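Tyrosine specific protein phosphatase, putative (Trypanosoma brucei, PDB 3M4U) dephosphorylates the nucleolar protein NOPP44/46 as a protein tyrosine phosphatase and acts as a life cycle switch of the parasite. Local coordinates at residues Gly74-Leu86 with Cys95-Thr109. Numbering follows the deposited sequence.
Sequences GRYPYINGNLIDL and CQAPVPQGVPDFLET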
ATOM      1  N   GLY A  74     -17.807 -21.446  10.839  1.00 84.49           N
ATOM      2  CA  GLY A  74     -17.555 -20.515   9.752  1.00 87.04           C
ATOM      3  C   GLY A  74     -16.525 -19.457  10.109  1.00 88.17           C
ATOM      4  O   GLY A  74     -16.832 -18.499  10.817  1.00 88.07           O
ATOM      5  N   ARG A  75     -15.302 -19.627   9.613  1.00 83.58           N
ATOM      6  CA  ARG A  75     -14.202 -18.731   9.964  1.00 81.58           C
ATOM      7  C   ARG A  75     -13.729 -17.891   8.778  1.00 75.63           C
ATOM      8  O   ARG A  75     -13.292 -18.426   7.753  1.00 71.86           O
ATOM      9  CB  ARG A  75     -13.029 -19.526  10.550  1.00 79.60           C
ATOM     10  CG  ARG A  75     -11.853 -18.660  10.981  1.00 79.44           C
ATOM     11  CD  ARG A  75     -10.683 -19.498  11.476  1.00 75.89           C
ATOM     12  NE  ARG A  75     -10.317 -20.540  10.522  1.00 77.17           N
ATOM     13  CZ  ARG A  75      -9.636 -20.327   9.399  1.00 68.00           C
ATOM     14  NH1 ARG A  75      -9.250 -19.101   9.075  1.00 64.60           N
ATOM     15  NH2 ARG A  75      -9.351 -21.342   8.595  1.00 67.84           N
ATOM     16  N   TYR A  76     -13.806 -16.572   8.927  1.00 70.12           N
ATOM     17  CA  TYR A  76     -13.432 -15.662   7.849  1.00 69.91           C
ATOM     18  C   TYR A  76     -12.192 -14.844   8.206  1.00 60.74           C
ATOM     19  O   TYR A  76     -12.271 -13.910   9.013  1.00 59.29           O
ATOM     20  CB  TYR A  76     -14.610 -14.729   7.498  1.00 58.97           C
ATOM     21  N   PRO A  77     -11.044 -15.185   7.601  1.00 52.69           N
ATOM     22  CA  PRO A  77      -9.816 -14.387   7.761  1.00 53.75           C
ATOM     23  C   PRO A  77     -10.084 -12.897   7.528  1.00 43.36           C
ATOM     24  O   PRO A  77     -10.776 -12.537   6.584  1.00 41.51           O
ATOM     25  CB  PRO A  77      -8.892 -14.920   6.656  1.00 45.22           C
ATOM     26  CG  PRO A  77      -9.797 -15.754   5.741  1.00 55.53           C
ATOM     27  CD  PRO A  77     -10.878 -16.276   6.630  1.00 56.52           C
ATOM     28  N   TYR A  78      -9.538 -12.047   8.384  1.00 39.80           N
ATOM     29  CA  TYR A  78      -9.744 -10.613   8.258  1.00 42.92           C
ATOM     30  C   TYR A  78      -8.428  -9.837   8.374  1.00 37.74           C
ATOM     31  O   TYR A  78      -7.673 -10.065   9.314  1.00 40.03           O
ATOM     32  CB  TYR A  78     -10.705 -10.150   9.354  1.00 36.76           C
ATOM     33  CG  TYR A  78     -10.764  -8.664   9.505  1.00 33.47           C
ATOM     34  CD1 TYR A  78     -11.632  -7.903   8.733  1.00 36.70           C
ATOM     35  CD2 TYR A  78      -9.948  -8.008  10.416  1.00 37.17           C
ATOM     36  CE1 TYR A  78     -11.686  -6.516   8.875  1.00 39.42           C
ATOM     37  CE2 TYR A  78      -9.996  -6.624  10.565  1.00 36.52           C
ATOM     38  CZ  TYR A  78     -10.864  -5.888   9.791  1.00 33.55           C
ATOM     39  OH  TYR A  78     -10.918  -4.528   9.933  1.00 33.66           O
ATOM     40  N   ILE A  79      -8.169  -8.899   7.458  1.00 36.47           N
ATOM     41  CA  ILE A  79      -6.909  -8.128   7.483  1.00 37.47           C
ATOM     42  C   ILE A  79      -7.084  -6.615   7.385  1.00 39.08           C
ATOM     43  O   ILE A  79      -6.103  -5.883   7.171  1.00 36.30           O
ATOM     44  CB  ILE A  79      -5.966  -8.516   6.320  1.00 37.17           C
ATOM     45  CG1 ILE A  79      -6.554  -8.040   4.988  1.00 33.82           C
ATOM     46  CG2 ILE A  79      -5.685 -10.010   6.311  1.00 36.71           C
ATOM     47  CD1 ILE A  79      -5.692  -8.377   3.807  1.00 33.15           C
ATOM     48  N   ASN A  80      -8.316  -6.142   7.538  1.00 34.81           N
ATOM     49  CA  ASN A  80      -8.615  -4.730   7.322  1.00 31.58           C
ATOM     50  C   ASN A  80      -8.005  -4.244   6.003  1.00 34.84           C
ATOM     51  O   ASN A  80      -7.224  -3.290   5.957  1.00 32.88           O
ATOM     52  CB  ASN A  80      -8.160  -3.869   8.507  1.00 32.67           C
ATOM     53  CG  ASN A  80      -8.776  -2.468   8.481  1.00 32.51           C
ATOM     54  OD1 ASN A  80      -9.309  -2.038   7.462  1.00 36.46           O
ATOM     55  ND2 ASN A  80      -8.690  -1.758   9.588  1.00 28.81           N
ATOM     56  N   GLY A  81      -8.368  -4.925   4.927  1.00 30.91           N
ATOM     57  CA  GLY A  81      -7.854  -4.594   3.624  1.00 34.70           C
ATOM     58  C   GLY A  81      -8.957  -4.438   2.605  1.00 37.61           C
ATOM     59  O   GLY A  81     -10.103  -4.850   2.827  1.00 35.62           O
ATOM     60  N   ASN A  82      -8.598  -3.848   1.471  1.00 37.70           N
ATOM     61  CA  ASN A  82      -9.545  -3.664   0.383  1.00 36.84           C
ATOM     62  C   ASN A  82      -8.920  -4.026  -0.945  1.00 37.81           C
ATOM     63  O   ASN A  82      -7.718  -3.818  -1.162  1.00 34.32           O
ATOM     64  CB  ASN A  82     -10.071  -2.219   0.368  1.00 35.22           C
ATOM     65  CG  ASN A  82     -11.101  -1.967   1.456  1.00 39.86           C
ATOM     66  OD1 ASN A  82     -12.260  -2.365   1.323  1.00 42.03           O
ATOM     67  ND2 ASN A  82     -10.683  -1.330   2.542  1.00 31.62           N
ATOM     68  N   LEU A  83      -9.743  -4.578  -1.833  1.00 41.00           N
ATOM     69  CA  LEU A  83      -9.320  -4.828  -3.196  1.00 38.51           C
ATOM     70  C   LEU A  83      -9.347  -3.512  -3.952  1.00 36.52           C
ATOM     71  O   LEU A  83     -10.358  -2.814  -3.945  1.00 37.81           O
ATOM     72  CB  LEU A  83     -10.255  -5.813  -3.887  1.00 40.89           C
ATOM     73  CG  LEU A  83      -9.735  -6.259  -5.254  1.00 42.73           C
ATOM     74  CD1 LEU A  83      -8.482  -7.115  -5.067  1.00 34.26           C
ATOM     75  CD2 LEU A  83     -10.807  -7.008  -6.036  1.00 41.13           C
ATOM     76  N   ILE A  84      -8.232  -3.178  -4.590  1.00 34.99           N
ATOM     77  CA  ILE A  84      -8.143  -1.984  -5.417  1.00 36.48           C
ATOM     78  C   ILE A  84      -7.900  -2.374  -6.870  1.00 38.97           C
ATOM     79  O   ILE A  84      -6.759  -2.589  -7.299  1.00 35.38           O
ATOM     80  CB  ILE A  84      -7.014  -1.043  -4.951  1.00 36.88           C
ATOM     81  CG1 ILE A  84      -7.097  -0.784  -3.440  1.00 36.91           C
ATOM     82  CG2 ILE A  84      -7.055   0.261  -5.734  1.00 36.10           C
ATOM     83  CD1 ILE A  84      -8.447  -0.383  -2.966  1.00 34.66           C
ATOM     84  N   ASP A  85      -8.984  -2.459  -7.626  1.00 36.77           N
ATOM     85  CA  ASP A  85      -8.920  -2.847  -9.026  1.00 39.08           C
ATOM     86  C   ASP A  85      -9.250  -1.620  -9.866  1.00 40.50           C
ATOM     87  O   ASP A  85     -10.359  -1.097  -9.792  1.00 37.59           O
ATOM     88  CB  ASP A  85      -9.941  -3.959  -9.284  1.00 42.04           C
ATOM     89  CG  ASP A  85      -9.911  -4.465 -10.704  1.00 47.55           C
ATOM     90  OD1 ASP A  85      -9.023  -4.045 -11.473  1.00 52.36           O
ATOM     91  OD2 ASP A  85     -10.773  -5.300 -11.053  1.00 50.35           O
ATOM     92  N   LEU A  86      -8.276  -1.144 -10.639  1.00 42.83           N
ATOM     93  CA  LEU A  86      -8.451   0.058 -11.457  1.00 41.56           C
ATOM     94  C   LEU A  86      -8.232  -0.295 -12.927  1.00 46.62           C
ATOM     95  O   LEU A  86      -7.712   0.499 -13.719  1.00 43.05           O
ATOM     96  CB  LEU A  86      -7.488   1.163 -11.003  1.00 40.81           C
ATOM     97  CG  LEU A  86      -7.480   1.594  -9.524  1.00 40.57           C
ATOM     98  CD1 LEU A  86      -6.167   2.288  -9.157  1.00 35.33           C
ATOM     99  CD2 LEU A  86      -8.664   2.469  -9.154  1.00 36.51           C
ATOM    100  N   CYS A  95      -4.103  -2.598   2.796  1.00 32.55           N
ATOM    101  CA  CYS A  95      -4.457  -2.970   4.156  1.00 35.23           C
ATOM    102  C   CYS A  95      -3.479  -2.361   5.176  1.00 33.27           C
ATOM    103  O   CYS A  95      -2.394  -1.866   4.830  1.00 31.43           O
ATOM    104  CB  CYS A  95      -4.517  -4.504   4.291  1.00 32.38           C
ATOM    105  SG  CYS A  95      -2.927  -5.324   4.092  1.00 36.62           S
ATOM    106  N   GLN A  96      -3.889  -2.373   6.434  1.00 28.87           N
ATOM    107  CA  GLN A  96      -3.023  -1.952   7.526  1.00 33.11           C
ATOM    108  C   GLN A  96      -1.891  -2.974   7.744  1.00 34.70           C
ATOM    109  O   GLN A  96      -1.855  -4.027   7.116  1.00 34.18           O
ATOM    110  CB  GLN A  96      -3.846  -1.936   8.788  1.00 31.41           C
ATOM    111  CG  GLN A  96      -4.319  -3.351   9.111  1.00 32.91           C
ATOM    112  CD  GLN A  96      -5.118  -3.434  10.379  1.00 34.34           C
ATOM    113  OE1 GLN A  96      -5.620  -2.430  10.883  1.00 35.87           O
ATOM    114  NE2 GLN A  96      -5.249  -4.641  10.906  1.00 39.39           N
ATOM    115  N   ALA A  97      -0.977  -2.660   8.650  1.00 34.24           N
ATOM    116  CA  ALA A  97      -0.059  -3.652   9.169  1.00 30.73           C
ATOM    117  C   ALA A  97      -0.805  -4.466  10.235  1.00 36.30           C
ATOM    118  O   ALA A  97      -1.348  -3.906  11.205  1.00 29.53           O
ATOM    119  CB  ALA A  97       1.141  -2.984   9.771  1.00 31.20           C
ATOM    120  N   PRO A  98      -0.819  -5.793  10.061  1.00 34.59           N
ATOM    121  CA  PRO A  98      -1.524  -6.719  10.953  1.00 37.73           C
ATOM    122  C   PRO A  98      -1.132  -6.468  12.404  1.00 35.58           C
ATOM    123  O   PRO A  98       0.060  -6.307  12.694  1.00 32.21           O
ATOM    124  CB  PRO A  98      -1.000  -8.097  10.532  1.00 36.47           C
ATOM    125  CG  PRO A  98      -0.287  -7.902   9.215  1.00 32.33           C
ATOM    126  CD  PRO A  98       0.087  -6.472   9.115  1.00 35.61           C
ATOM    127  N   VAL A  99      -2.107  -6.422  13.304  1.00 33.26           N
ATOM    128  CA  VAL A  99      -1.767  -6.450  14.721  1.00 37.61           C
ATOM    129  C   VAL A  99      -1.466  -7.913  15.111  1.00 38.50           C
ATOM    130  O   VAL A  99      -1.832  -8.848  14.378  1.00 34.96           O
ATOM    131  CB  VAL A  99      -2.859  -5.810  15.615  1.00 35.48           C
ATOM    132  CG1 VAL A  99      -3.109  -4.363  15.194  1.00 34.53           C
ATOM    133  CG2 VAL A  99      -4.151  -6.624  15.579  1.00 37.75           C
ATOM    134  N   PRO A 100      -0.777  -8.115  16.244  1.00 35.31           N
ATOM    135  CA  PRO A 100      -0.408  -9.482  16.644  1.00 41.34           C
ATOM    136  C   PRO A 100      -1.556 -10.496  16.503  1.00 40.86           C
ATOM    137  O   PRO A 100      -1.383 -11.534  15.862  1.00 36.92           O
ATOM    138  CB  PRO A 100      -0.011  -9.312  18.114  1.00 36.82           C
ATOM    139  CG  PRO A 100       0.542  -7.912  18.172  1.00 44.56           C
ATOM    140  CD  PRO A 100      -0.322  -7.109  17.223  1.00 39.55           C
ATOM    141  N   GLN A 101      -2.709 -10.188  17.091  1.00 40.06           N
ATOM    142  CA  GLN A 101      -3.868 -11.077  17.055  1.00 39.95           C
ATOM    143  C   GLN A 101      -4.259 -11.398  15.619  1.00 39.26           C
ATOM    144  O   GLN A 101      -4.896 -12.416  15.373  1.00 38.85           O
ATOM    145  CB  GLN A 101      -5.076 -10.443  17.768  1.00 40.84           C
ATOM    146  CG  GLN A 101      -4.810  -9.883  19.160  1.00 50.13           C
ATOM    147  CD  GLN A 101      -4.096  -8.513  19.162  1.00 55.73           C
ATOM    148  OE1 GLN A 101      -3.208  -8.240  18.345  1.00 44.95           O
ATOM    149  NE2 GLN A 101      -4.482  -7.656  20.107  1.00 62.80           N
ATOM    150  N   GLY A 102      -3.892 -10.517  14.678  1.00 39.43           N
ATOM    151  CA  GLY A 102      -4.287 -10.657  13.280  1.00 33.72           C
ATOM    152  C   GLY A 102      -3.247 -11.170  12.284  1.00 33.88           C
ATOM    153  O   GLY A 102      -3.559 -11.409  11.112  1.00 36.43           O
ATOM    154  N   VAL A 103      -2.012 -11.367  12.729  1.00 37.36           N
ATOM    155  CA  VAL A 103      -0.967 -11.895  11.839  1.00 36.75           C
ATOM    156  C   VAL A 103      -1.311 -13.262  11.212  1.00 38.78           C
ATOM    157  O   VAL A 103      -1.110 -13.461  10.005  1.00 34.87           O
ATOM    158  CB  VAL A 103       0.400 -11.989  12.548  1.00 36.49           C
ATOM    159  CG1 VAL A 103       1.466 -12.544  11.594  1.00 35.33           C
ATOM    160  CG2 VAL A 103       0.802 -10.634  13.092  1.00 36.81           C
ATOM    161  N   PRO A 104      -1.817 -14.215  12.025  1.00 40.45           N
ATOM    162  CA  PRO A 104      -2.214 -15.502  11.422  1.00 37.43           C
ATOM    163  C   PRO A 104      -3.177 -15.298  10.254  1.00 37.24           C
ATOM    164  O   PRO A 104      -3.010 -15.928   9.216  1.00 40.42           O
ATOM    165  CB  PRO A 104      -2.909 -16.246  12.576  1.00 31.55           C
ATOM    166  CG  PRO A 104      -2.280 -15.668  13.825  1.00 37.48           C
ATOM    167  CD  PRO A 104      -1.957 -14.214  13.498  1.00 40.29           C
ATOM    168  N   ASP A 105      -4.159 -14.414  10.413  1.00 38.23           N
ATOM    169  CA  ASP A 105      -5.084 -14.098   9.322  1.00 36.37           C
ATOM    170  C   ASP A 105      -4.377 -13.475   8.109  1.00 38.46           C
ATOM    171  O   ASP A 105      -4.689 -13.801   6.963  1.00 36.23           O
ATOM    172  CB  ASP A 105      -6.187 -13.172   9.826  1.00 38.84           C
ATOM    173  CG  ASP A 105      -7.358 -13.936  10.446  1.00 49.62           C
ATOM    174  OD1 ASP A 105      -7.500 -15.159  10.183  1.00 50.37           O
ATOM    175  OD2 ASP A 105      -8.153 -13.302  11.175  1.00 46.24           O
ATOM    176  N   PHE A 106      -3.427 -12.581   8.377  1.00 35.95           N
ATOM    177  CA  PHE A 106      -2.633 -11.925   7.340  1.00 34.02           C
ATOM    178  C   PHE A 106      -1.838 -12.972   6.555  1.00 37.27           C
ATOM    179  O   PHE A 106      -1.981 -13.115   5.328  1.00 34.44           O
ATOM    180  CB  PHE A 106      -1.691 -10.898   7.997  1.00 30.23           C
ATOM    181  CG  PHE A 106      -0.845 -10.119   7.020  1.00 41.36           C
ATOM    182  CD1 PHE A 106      -1.387  -9.065   6.284  1.00 37.90           C
ATOM    183  CD2 PHE A 106       0.496 -10.421   6.853  1.00 36.61           C
ATOM    184  CE1 PHE A 106      -0.607  -8.338   5.398  1.00 35.14           C
ATOM    185  CE2 PHE A 106       1.282  -9.698   5.972  1.00 40.51           C
ATOM    186  CZ  PHE A 106       0.728  -8.653   5.239  1.00 40.97           C
ATOM    187  N   LEU A 107      -1.003 -13.712   7.278  1.00 37.07           N
ATOM    188  CA  LEU A 107      -0.216 -14.777   6.680  1.00 33.81           C
ATOM    189  C   LEU A 107      -1.093 -15.792   5.962  1.00 36.51           C
ATOM    190  O   LEU A 107      -0.734 -16.254   4.881  1.00 38.57           O
ATOM    191  CB  LEU A 107       0.603 -15.490   7.746  1.00 36.41           C
ATOM    192  CG  LEU A 107       1.547 -14.588   8.527  1.00 42.80           C
ATOM    193  CD1 LEU A 107       2.289 -15.432   9.555  1.00 37.07           C
ATOM    194  CD2 LEU A 107       2.502 -13.857   7.572  1.00 35.84           C
ATOM    195  N   GLU A 108      -2.230 -16.149   6.563  1.00 32.53           N
ATOM    196  CA  GLU A 108      -3.082 -17.189   5.986  1.00 43.55           C
ATOM    197  C   GLU A 108      -3.581 -16.730   4.633  1.00 41.37           C
ATOM    198  O   GLU A 108      -3.660 -17.501   3.675  1.00 41.59           O
ATOM    199  CB  GLU A 108      -4.284 -17.507   6.881  1.00 42.12           C
ATOM    200  CG  GLU A 108      -5.459 -18.086   6.092  1.00 46.11           C
ATOM    201  CD  GLU A 108      -6.567 -18.664   6.971  1.00 59.96           C
ATOM    202  OE1 GLU A 108      -6.573 -18.395   8.199  1.00 52.00           O
ATOM    203  OE2 GLU A 108      -7.438 -19.387   6.421  1.00 61.84           O
ATOM    204  N   THR A 109      -3.911 -15.451   4.568  1.00 39.84           N
ATOM    205  CA  THR A 109      -4.450 -14.887   3.353  1.00 41.43           C
ATOM    206  C   THR A 109      -3.400 -14.919   2.250  1.00 39.92           C
ATOM    207  O   THR A 109      -3.667 -15.372   1.131  1.00 39.53           O
ATOM    208  CB  THR A 109      -4.987 -13.476   3.613  1.00 39.37           C
ATOM    209  OG1 THR A 109      -6.163 -13.576   4.430  1.00 39.42           O
ATOM    210  CG2 THR A 109      -5.352 -12.803   2.314  1.00 44.85           C
TER
HETATM  211  O   HOH W   1      -4.945  -9.536  10.111  1.00 30.80           O
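With chi1 of Ile-79 at 69°, CG1 lies between the backbone N and the carbonyl carbon while CG2 lies beside the N, which sends CG2 toward helix 103-112 and the CG1-CD1 arm toward Cys-95. CG2 reaches the first turn of the helix, 3.7 Å from Phe-106 CA, whereas CD1 touches CB and SG of Cys-95. Gln-96 CG likewise sits between N and carbonyl carbon, a torsion that carries the extended chain over to Asn-80, where CG and CD pack against Asn-80 CB and the two side chains cross at about a right angle. Their amide planes are 52° apart, and Asn-80 ND2 makes only a weak, bent bond of 3.4 Å to Gln-96 OE1; the stronger partners are Ile-54 O for ND2, and the backbones of Lys-48 and Arg-50 for the Gln-96 amide. Gly-81 pairs with Cys-95 as an antiparallel non-hydrogen-bonded pair, where Gly-81 CA comes 3.4 Å from Cys-95 CB. Strands 81-84 and 92-95 belong to the mixed central sheet of the tyrosine phosphatase fold, in which 92-95 also runs parallel to 225-228; the contact therefore ties the approach to one strand to the helix that follows the next. Asp-105 faces this approach: OD2 accepts a weak but nearly straight bond from Tyr-78 N (3.4 Å, 166°) and forms a salt bridge with Lys-48. Farther along the helix, Thr-109 OG1 bonds back to Asp-105 O and lies 3.8 Å from Pro-77 CB. At the exposed margin the poorly ordered Arg-75 meets Glu-108 from the opposite direction in a salt bridge, Arg-75 NH1 to Glu-108 OE1 2.9 Å. Glu-108 OE2 lies at the guanidinium edge.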